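Long-range contacts in protein E3 homolog (Yaba-like disease virus, PDB 1SFU), which binds left-handed Z-DNA through its N-terminal Zalpha domain and, in the full-length viral protein, probably suppresses host antiviral responses triggered by double-stranded RNA: residues T30-L35 against K45-L50; Q49-Q54 against P67-N72. One frame throughout, in Å; residues are numbered along the deposited sequence.

Contact 1 (T30-L35 against K45-L50); sequences TTAISL and KINQQL. With nucleotides of chain A.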
loop_
_atom_site.group_PDB
_atom_site.type_symbol
_atom_site.label_atom_id
_atom_site.label_comp_id
_atom_site.label_asym_id
_atom_site.label_seq_id
_atom_site.Cartn_x
_atom_site.Cartn_y
_atom_site.Cartn_z
ATOM N N THR C 30 -14.438 8.255 14.042
ATOM C CA THR C 30 -14.968 7.192 13.196
ATOM C C THR C 30 -13.800 6.469 12.531
ATOM O O THR C 30 -12.641 6.787 12.805
ATOM C CB THR C 30 -15.957 7.757 12.129
ATOM O OG1 THR C 30 -16.632 6.673 11.478
ATOM C CG2 THR C 30 -15.230 8.583 11.095
ATOM N N THR C 31 -14.097 5.488 11.684
ATOM C CA THR C 31 -13.055 4.727 10.995
ATOM C C THR C 31 -13.429 4.587 9.533
ATOM O O THR C 31 -14.564 4.865 9.143
ATOM C CB THR C 31 -12.898 3.313 11.579
ATOM O OG1 THR C 31 -14.089 2.554 11.327
ATOM C CG2 THR C 31 -12.655 3.380 13.081
ATOM N N ALA C 32 -12.478 4.150 8.720
ATOM C CA ALA C 32 -12.743 3.986 7.300
ATOM C C ALA C 32 -13.780 2.889 7.091
ATOM O O ALA C 32 -14.693 3.036 6.275
ATOM C CB ALA C 32 -11.460 3.639 6.559
ATOM N N ILE C 33 -13.636 1.793 7.830
ATOM C CA ILE C 33 -14.568 0.680 7.698
ATOM C C ILE C 33 -15.999 1.123 8.001
ATOM O O ILE C 33 -16.934 0.748 7.292
ATOM C CB ILE C 33 -14.184 -0.494 8.628
ATOM C CG1 ILE C 33 -15.245 -1.586 8.541
ATOM C CG2 ILE C 33 -14.045 -0.011 10.054
ATOM C CD1 ILE C 33 -15.454 -2.119 7.128
ATOM N N SER C 34 -16.173 1.920 9.050
ATOM C CA SER C 34 -17.504 2.401 9.399
ATOM C C SER C 34 -18.050 3.296 8.292
ATOM O O SER C 34 -19.189 3.129 7.846
ATOM C CB SER C 34 -17.467 3.180 10.710
ATOM O OG SER C 34 -18.752 3.690 11.011
ATOM N N LEU C 35 -17.233 4.246 7.847
ATOM C CA LEU C 35 -17.641 5.158 6.791
ATOM C C LEU C 35 -17.969 4.396 5.517
ATOM O O LEU C 35 -18.974 4.670 4.859
ATOM C CB LEU C 35 -16.537 6.180 6.517
ATOM C CG LEU C 35 -16.366 7.252 7.592
ATOM C CD1 LEU C 35 -15.158 8.122 7.258
ATOM C CD2 LEU C 35 -17.629 8.103 7.666
ATOM N N LYS C 45 -11.638 3.686 -1.450
ATOM C CA LYS C 45 -12.081 5.006 -1.893
ATOM C C LYS C 45 -12.209 5.933 -0.686
ATOM O O LYS C 45 -11.778 7.082 -0.731
ATOM C CB LYS C 45 -13.429 4.921 -2.618
ATOM C CG LYS C 45 -13.374 4.314 -4.018
ATOM C CD LYS C 45 -14.744 4.395 -4.697
ATOM C CE LYS C 45 -14.725 3.810 -6.106
ATOM N NZ LYS C 45 -13.790 4.546 -7.006
ATOM N N ILE C 46 -12.801 5.422 0.388
ATOM C CA ILE C 46 -12.977 6.198 1.615
ATOM C C ILE C 46 -11.630 6.705 2.149
ATOM O O ILE C 46 -11.520 7.858 2.571
ATOM C CB ILE C 46 -13.664 5.353 2.713
ATOM C CG1 ILE C 46 -15.104 5.028 2.308
ATOM C CG2 ILE C 46 -13.636 6.096 4.041
ATOM C CD1 ILE C 46 -16.008 6.243 2.193
ATOM N N ASN C 47 -10.615 5.841 2.133
ATOM C CA ASN C 47 -9.278 6.207 2.612
ATOM C C ASN C 47 -8.605 7.246 1.720
ATOM O O ASN C 47 -7.952 8.166 2.208
ATOM C CB ASN C 47 -8.369 4.972 2.707
ATOM C CG ASN C 47 -8.498 4.250 4.034
ATOM O OD1 ASN C 47 -8.684 4.875 5.083
ATOM N ND2 ASN C 47 -8.376 2.925 4.003
ATOM N N GLN C 48 -8.750 7.092 0.410
ATOM C CA GLN C 48 -8.150 8.049 -0.508
ATOM C C GLN C 48 -8.618 9.464 -0.169
ATOM O O GLN C 48 -7.848 10.415 -0.261
ATOM C CB GLN C 48 -8.525 7.712 -1.956
ATOM C CG GLN C 48 -7.853 6.461 -2.502
ATOM C CD GLN C 48 -8.293 6.152 -3.920
ATOM O OE1 GLN C 48 -9.485 6.055 -4.197
ATOM N NE2 GLN C 48 -7.330 5.995 -4.825
ATOM N N GLN C 49 -9.880 9.596 0.229
ATOM C CA GLN C 49 -10.425 10.903 0.578
ATOM C C GLN C 49 -10.069 11.346 2.001
ATOM O O GLN C 49 -9.777 12.523 2.237
ATOM C CB GLN C 49 -11.944 10.904 0.393
ATOM C CG GLN C 49 -12.373 10.594 -1.035
ATOM C CD GLN C 49 -11.501 11.296 -2.072
ATOM O OE1 GLN C 49 -11.306 12.509 -2.023
ATOM N NE2 GLN C 49 -10.973 10.526 -3.017
ATOM N N LEU C 50 -10.088 10.409 2.944
ATOM C CA LEU C 50 -9.756 10.727 4.326
ATOM C C LEU C 50 -8.360 11.323 4.453
ATOM O O LEU C 50 -8.168 12.304 5.165
ATOM C CB LEU C 50 -9.865 9.483 5.207
ATOM C CG LEU C 50 -11.271 9.068 5.633
ATOM C CD1 LEU C 50 -11.209 7.724 6.346
ATOM C CD2 LEU C 50 -11.867 10.128 6.546
ATOM P P DG A 5 -6.374 1.574 1.096
ATOM O OP1 DG A 5 -7.375 1.427 2.176
ATOM O OP2 DG A 5 -6.630 0.973 -0.240
ATOM O "O5'" DG A 5 -6.115 3.130 0.897
ATOM C "C5'" DG A 5 -5.103 3.570 -0.001
ATOM C "C4'" DG A 5 -4.940 5.071 0.074
ATOM O "O4'" DG A 5 -4.583 5.440 1.423
ATOM C "C3'" DG A 5 -3.817 5.595 -0.810
ATOM O "O3'" DG A 5 -4.395 6.160 -1.989
ATOM C "C2'" DG A 5 -3.276 6.780 -0.025
ATOM C "C1'" DG A 5 -3.637 6.493 1.424
ATOM N N9 DG A 5 -2.529 6.084 2.284
ATOM C C8 DG A 5 -2.171 6.658 3.478
ATOM N N7 DG A 5 -1.171 6.054 4.060
ATOM C C5 DG A 5 -0.837 5.021 3.194
ATOM C C6 DG A 5 0.167 4.021 3.305
ATOM O O6 DG A 5 0.972 3.839 4.231
ATOM N N1 DG A 5 0.170 3.173 2.199
ATOM C C2 DG A 5 -0.691 3.266 1.132
ATOM N N2 DG A 5 -0.530 2.343 0.167
ATOM N N3 DG A 5 -1.639 4.190 1.022
ATOM C C4 DG A 5 -1.653 5.030 2.082
ATOM P P DC A 6 -3.848 5.708 -3.431
ATOM O OP1 DC A 6 -4.645 6.433 -4.465
ATOM O OP2 DC A 6 -3.793 4.226 -3.466
ATOM O "O5'" DC A 6 -2.352 6.259 -3.443
ATOM C "C5'" DC A 6 -1.654 6.462 -4.670
ATOM C "C4'" DC A 6 -0.394 5.627 -4.702
ATOM O "O4'" DC A 6 0.520 6.082 -3.677
ATOM C "C3'" DC A 6 -0.603 4.130 -4.451
ATOM O "O3'" DC A 6 0.273 3.370 -5.285
ATOM C "C2'" DC A 6 -0.170 3.956 -3.010
ATOM C "C1'" DC A 6 0.955 4.969 -2.918
ATOM N N1 DC A 6 1.238 5.427 -1.555
ATOM C C2 DC A 6 2.290 4.825 -0.851
ATOM O O2 DC A 6 2.961 3.949 -1.413
ATOM N N3 DC A 6 2.543 5.209 0.414
ATOM C C4 DC A 6 1.794 6.156 0.984
ATOM N N4 DC A 6 2.065 6.488 2.250
ATOM C C5 DC A 6 0.728 6.800 0.285
ATOM C C6 DC A 6 0.490 6.409 -0.972
#

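Contact 2 (Q49-Q54 against P67-N72); sequences QLYKLQ and PKWFKN. With nucleotides of chain A.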
loop_
_atom_site.group_PDB
_atom_site.type_symbol
_atom_site.label_atom_id
_atom_site.label_comp_id
_atom_site.label_asym_id
_atom_site.label_seq_id
_atom_site.Cartn_x
_atom_site.Cartn_y
_atom_site.Cartn_z
ATOM N N GLN C 49 -9.880 9.596 0.229
ATOM C CA GLN C 49 -10.425 10.903 0.578
ATOM C C GLN C 49 -10.069 11.346 2.001
ATOM O O GLN C 49 -9.777 12.523 2.237
ATOM C CB GLN C 49 -11.944 10.904 0.393
ATOM C CG GLN C 49 -12.373 10.594 -1.035
ATOM C CD GLN C 49 -11.501 11.296 -2.072
ATOM O OE1 GLN C 49 -11.306 12.509 -2.023
ATOM N NE2 GLN C 49 -10.973 10.526 -3.017
ATOM N N LEU C 50 -10.088 10.409 2.944
ATOM C CA LEU C 50 -9.756 10.727 4.326
ATOM C C LEU C 50 -8.360 11.323 4.453
ATOM O O LEU C 50 -8.168 12.304 5.165
ATOM C CB LEU C 50 -9.865 9.483 5.207
ATOM C CG LEU C 50 -11.271 9.068 5.633
ATOM C CD1 LEU C 50 -11.209 7.724 6.346
ATOM C CD2 LEU C 50 -11.867 10.128 6.546
ATOM N N TYR C 51 -7.383 10.743 3.762
ATOM C CA TYR C 51 -6.029 11.280 3.846
ATOM C C TYR C 51 -5.902 12.618 3.125
ATOM O O TYR C 51 -5.116 13.464 3.532
ATOM C CB TYR C 51 -5.004 10.265 3.322
ATOM C CG TYR C 51 -4.780 9.132 4.300
ATOM C CD1 TYR C 51 -5.469 7.924 4.182
ATOM C CD2 TYR C 51 -3.926 9.298 5.384
ATOM C CE1 TYR C 51 -5.306 6.903 5.136
ATOM C CE2 TYR C 51 -3.755 8.297 6.339
ATOM C CZ TYR C 51 -4.443 7.105 6.214
ATOM O OH TYR C 51 -4.273 6.134 7.180
ATOM N N LYS C 52 -6.679 12.812 2.064
ATOM C CA LYS C 52 -6.658 14.083 1.336
ATOM C C LYS C 52 -7.293 15.140 2.245
ATOM O O LYS C 52 -6.832 16.279 2.327
ATOM C CB LYS C 52 -7.459 13.976 0.035
ATOM C CG LYS C 52 -6.833 13.102 -1.049
ATOM C CD LYS C 52 -7.831 12.859 -2.193
ATOM C CE LYS C 52 -7.255 11.999 -3.311
ATOM N NZ LYS C 52 -6.226 12.727 -4.106
ATOM N N LEU C 53 -8.348 14.742 2.941
ATOM C CA LEU C 53 -9.049 15.635 3.841
ATOM C C LEU C 53 -8.155 16.030 5.019
ATOM O O LEU C 53 -8.248 17.149 5.530
ATOM C CB LEU C 53 -10.320 14.954 4.341
ATOM C CG LEU C 53 -11.363 15.804 5.058
ATOM C CD1 LEU C 53 -11.881 16.910 4.132
ATOM C CD2 LEU C 53 -12.507 14.896 5.495
ATOM N N GLN C 54 -7.280 15.123 5.451
ATOM C CA GLN C 54 -6.390 15.449 6.563
ATOM C C GLN C 54 -5.408 16.518 6.107
ATOM O O GLN C 54 -5.001 17.373 6.890
ATOM C CB GLN C 54 -5.626 14.214 7.057
ATOM C CG GLN C 54 -4.662 14.533 8.193
ATOM C CD GLN C 54 -4.037 13.305 8.814
ATOM O OE1 GLN C 54 -3.478 12.454 8.116
ATOM N NE2 GLN C 54 -4.113 13.208 10.140
ATOM N N PRO C 67 -6.717 3.017 11.984
ATOM C CA PRO C 67 -6.686 4.446 12.315
ATOM C C PRO C 67 -8.060 5.016 12.652
ATOM O O PRO C 67 -9.067 4.635 12.059
ATOM C CB PRO C 67 -6.101 5.080 11.057
ATOM C CG PRO C 67 -5.188 3.980 10.525
ATOM C CD PRO C 67 -6.048 2.753 10.697
ATOM N N LYS C 68 -8.089 5.925 13.620
ATOM C CA LYS C 68 -9.322 6.587 14.028
ATOM C C LYS C 68 -9.288 7.992 13.435
ATOM O O LYS C 68 -8.236 8.628 13.385
ATOM C CB LYS C 68 -9.409 6.640 15.555
ATOM C CG LYS C 68 -9.551 5.258 16.181
ATOM C CD LYS C 68 -9.331 5.261 17.694
ATOM C CE LYS C 68 -9.417 3.837 18.246
ATOM N NZ LYS C 68 -8.916 3.685 19.641
ATOM N N TRP C 69 -10.433 8.468 12.972
ATOM C CA TRP C 69 -10.503 9.783 12.361
ATOM C C TRP C 69 -11.394 10.750 13.138
ATOM O O TRP C 69 -12.582 10.474 13.366
ATOM C CB TRP C 69 -10.987 9.637 10.915
ATOM C CG TRP C 69 -10.061 8.795 10.082
ATOM C CD1 TRP C 69 -10.006 7.431 10.038
ATOM C CD2 TRP C 69 -9.018 9.266 9.218
ATOM N NE1 TRP C 69 -8.991 7.022 9.198
ATOM C CE2 TRP C 69 -8.369 8.130 8.684
ATOM C CE3 TRP C 69 -8.568 10.539 8.843
ATOM C CZ2 TRP C 69 -7.290 8.228 7.795
ATOM C CZ3 TRP C 69 -7.495 10.640 7.955
ATOM C CH2 TRP C 69 -6.870 9.490 7.443
ATOM N N PHE C 70 -10.796 11.872 13.543
ATOM C CA PHE C 70 -11.476 12.920 14.310
ATOM C C PHE C 70 -11.687 14.187 13.484
ATOM O O PHE C 70 -10.874 14.520 12.616
ATOM C CB PHE C 70 -10.648 13.338 15.535
ATOM C CG PHE C 70 -10.416 12.248 16.533
ATOM C CD1 PHE C 70 -9.524 11.212 16.266
ATOM C CD2 PHE C 70 -11.069 12.270 17.766
ATOM C CE1 PHE C 70 -9.282 10.214 17.211
ATOM C CE2 PHE C 70 -10.833 11.272 18.718
ATOM C CZ PHE C 70 -9.938 10.245 18.437
ATOM N N LYS C 71 -12.770 14.899 13.771
ATOM C CA LYS C 71 -13.041 16.160 13.094
ATOM C C LYS C 71 -12.068 17.156 13.726
ATOM O O LYS C 71 -11.818 17.089 14.923
ATOM C CB LYS C 71 -14.478 16.614 13.360
ATOM C CG LYS C 71 -14.785 18.006 12.831
ATOM C CD LYS C 71 -16.232 18.420 13.093
ATOM C CE LYS C 71 -16.544 18.463 14.581
ATOM N NZ LYS C 71 -17.934 18.935 14.842
ATOM N N ASN C 72 -11.504 18.059 12.933
ATOM C CA ASN C 72 -10.574 19.050 13.474
ATOM C C ASN C 72 -11.324 19.800 14.577
ATOM O O ASN C 72 -12.396 20.343 14.323
ATOM C CB ASN C 72 -10.150 20.027 12.374
ATOM C CG ASN C 72 -8.984 20.907 12.788
ATOM O OD1 ASN C 72 -7.875 20.778 12.265
ATOM N ND2 ASN C 72 -9.228 21.801 13.736
ATOM P P DG A 5 -6.374 1.574 1.096
ATOM O OP1 DG A 5 -7.375 1.427 2.176
ATOM O OP2 DG A 5 -6.630 0.973 -0.240
ATOM O "O5'" DG A 5 -6.115 3.130 0.897
ATOM C "C5'" DG A 5 -5.103 3.570 -0.001
ATOM C "C4'" DG A 5 -4.940 5.071 0.074
ATOM O "O4'" DG A 5 -4.583 5.440 1.423
ATOM C "C3'" DG A 5 -3.817 5.595 -0.810
ATOM O "O3'" DG A 5 -4.395 6.160 -1.989
ATOM C "C2'" DG A 5 -3.276 6.780 -0.025
ATOM C "C1'" DG A 5 -3.637 6.493 1.424
ATOM N N9 DG A 5 -2.529 6.084 2.284
ATOM C C8 DG A 5 -2.171 6.658 3.478
ATOM N N7 DG A 5 -1.171 6.054 4.060
ATOM C C5 DG A 5 -0.837 5.021 3.194
ATOM C C6 DG A 5 0.167 4.021 3.305
ATOM O O6 DG A 5 0.972 3.839 4.231
ATOM N N1 DG A 5 0.170 3.173 2.199
ATOM C C2 DG A 5 -0.691 3.266 1.132
ATOM N N2 DG A 5 -0.530 2.343 0.167
ATOM N N3 DG A 5 -1.639 4.190 1.022
ATOM C C4 DG A 5 -1.653 5.030 2.082
ATOM P P DC A 4 -5.038 2.508 6.636
ATOM O OP1 DC A 4 -5.520 3.889 6.904
ATOM O OP2 DC A 4 -6.007 1.462 6.250
ATOM O "O5'" DC A 4 -3.877 2.537 5.546
ATOM C "C5'" DC A 4 -3.982 3.330 4.372
ATOM C "C4'" DC A 4 -3.717 2.485 3.146
ATOM O "O4'" DC A 4 -2.350 1.996 3.163
ATOM C "C3'" DC A 4 -4.611 1.250 3.014
ATOM O "O3'" DC A 4 -4.965 1.040 1.640
ATOM C "C2'" DC A 4 -3.708 0.115 3.457
ATOM C "C1'" DC A 4 -2.356 0.586 2.956
ATOM N N1 DC A 4 -1.224 0.009 3.694
ATOM C C2 DC A 4 -0.532 -1.053 3.124
ATOM O O2 DC A 4 -0.893 -1.465 2.017
ATOM N N3 DC A 4 0.511 -1.608 3.794
ATOM C C4 DC A 4 0.861 -1.132 4.991
ATOM N N4 DC A 4 1.896 -1.714 5.627
ATOM C C5 DC A 4 0.171 -0.041 5.597
ATOM C C6 DC A 4 -0.857 0.495 4.918
ATOM P P DG A 3 -7.085 -3.065 8.997
ATOM O OP1 DG A 3 -7.629 -3.614 10.263
ATOM O OP2 DG A 3 -7.999 -2.568 7.949
ATOM O "O5'" DG A 3 -6.036 -1.934 9.394
ATOM C "C5'" DG A 3 -5.511 -1.064 8.401
ATOM C "C4'" DG A 3 -4.491 -0.130 9.003
ATOM O "O4'" DG A 3 -3.502 -0.907 9.703
ATOM C "C3'" DG A 3 -3.728 0.669 7.960
ATOM O "O3'" DG A 3 -4.284 1.988 7.951
ATOM C "C2'" DG A 3 -2.338 0.810 8.561
ATOM C "C1'" DG A 3 -2.212 -0.348 9.543
ATOM N N9 DG A 3 -1.310 -1.436 9.163
ATOM C C8 DG A 3 -0.240 -1.895 9.893
ATOM N N7 DG A 3 0.374 -2.899 9.329
ATOM C C5 DG A 3 -0.329 -3.118 8.152
ATOM C C6 DG A 3 -0.128 -4.085 7.136
ATOM O O6 DG A 3 0.740 -4.966 7.078
ATOM N N1 DG A 3 -1.066 -3.960 6.114
ATOM C C2 DG A 3 -2.067 -3.024 6.079
ATOM N N2 DG A 3 -2.869 -3.062 5.003
ATOM N N3 DG A 3 -2.269 -2.113 7.027
ATOM C C4 DG A 3 -1.367 -2.218 8.026
#

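Contact 1 (T30-L35 against K45-L50)
Ala32 and Leu35, one helical turn apart, rest on Ile46 and Leu50 of the recognition helix, joining the two helices of the winged helix-turn-helix that makes up this Zalpha domain. The tight part is made by aliphatic side chains. Ile46 has its CG2 branch anti to the backbone N (CG1 at chi1 -67°), which turns that methyl toward helix 32-38, where it meets Leu35 CB at 3.8 Å and also lies against the Ala32 carbonyl. One turn on, Leu50 slants across Leu35, its CD2 meeting Leu35 CD1 at 3.9 Å, while its other methyl, CD1, packs on Ala32 CB at 4.1 Å. Val17 of helix 11-22 also packs on Leu50, and Glu20 lies against Leu35, so a third helix closes this side.

Toward the DNA the fit becomes sparser and polar. Here the small Ala32 meets the amide of Asn47, with CB and OD1 3.4 Å apart. The other end of that amide serves the nucleic acid: Asn47 ND2 donates to OP1 of DG5 of chain A over 2.6 Å. The phosphate bond fixes which end of the amide faces the DNA, and OD1 is left toward Ala32. Farther round the helix, facing away from helix 32-38, the extended side chain of Gln48 reaches the next phosphate, its NE2 donating to OP1 of DC6 of chain A at 2.7 Å with an N-H...O angle of 166°.

Contact 2 (Q49-Q54 against P67-N72)
Pro67, just ahead of strand 68-71 in the wing, brings its CG to 4.1 Å from Tyr51 OH; here the beta-wing of the winged helix-turn-helix meets the recognition helix beside the Z-DNA backbone. The proline ring also lies against the DNA, its CD 3.4 Å from O3' of DG3 of chain A. Lys68 begins the strand, its backbone paired with Val62; strand 68-71 makes 43° with helix segment 49-54.

Trp69 follows and carries the contact, its indole lying between strand and helix. Its benzo edge is driven into the face of Tyr51, a T-shaped pair with centroids 4.7 Å apart and planes at 86°, and CH2 stands over the middle of the phenol ring. C8 of the guanine of DG5 of chain A lies over the opposite face, so the tyrosine is held between indole and base. This tyrosine-to-guanine C8 contact is a hallmark of Zalpha domains bound to Z-DNA. With CG anti to its carbonyl carbon (chi1 -74°), Tyr51 places its ring between Trp69 and that guanine and its OH at the phosphate of DC4 of chain A, where OH donates to OP1 at 2.6 Å.

One face of the indole is covered by Leu50, whose CD1 makes a CH-pi contact 3.7 Å from the five-membered ring's centroid. The backbone takes part too: Leu50 O comes within 3.3 Å of Trp69 CZ3. Near the indole plane, Gln54 CB comes to the edge of the ring, 4.1 Å from Trp69 CZ3.

Both contacts are built on helix 43-55 and share Leu50, which packs on helix 32-38 in contact 1 and on the wing in contact 2; their centres lie 8 Å apart. Each has a buried apolar part and a margin at the DNA, but the chemistry differs. Contact 1 joins helix to helix through aliphatic branches and reaches two phosphates with amides, whereas contact 2 joins helix to strand through aromatic rings and adds a base and a hydroxyl-bound phosphate. Segment 30-35 of contact 1 and segment 67-72 of contact 2 also meet directly: Thr30 O and Trp69 N, 2.8 Å apart, probably form a hydrogen bond tying strand 29-30 to the wing.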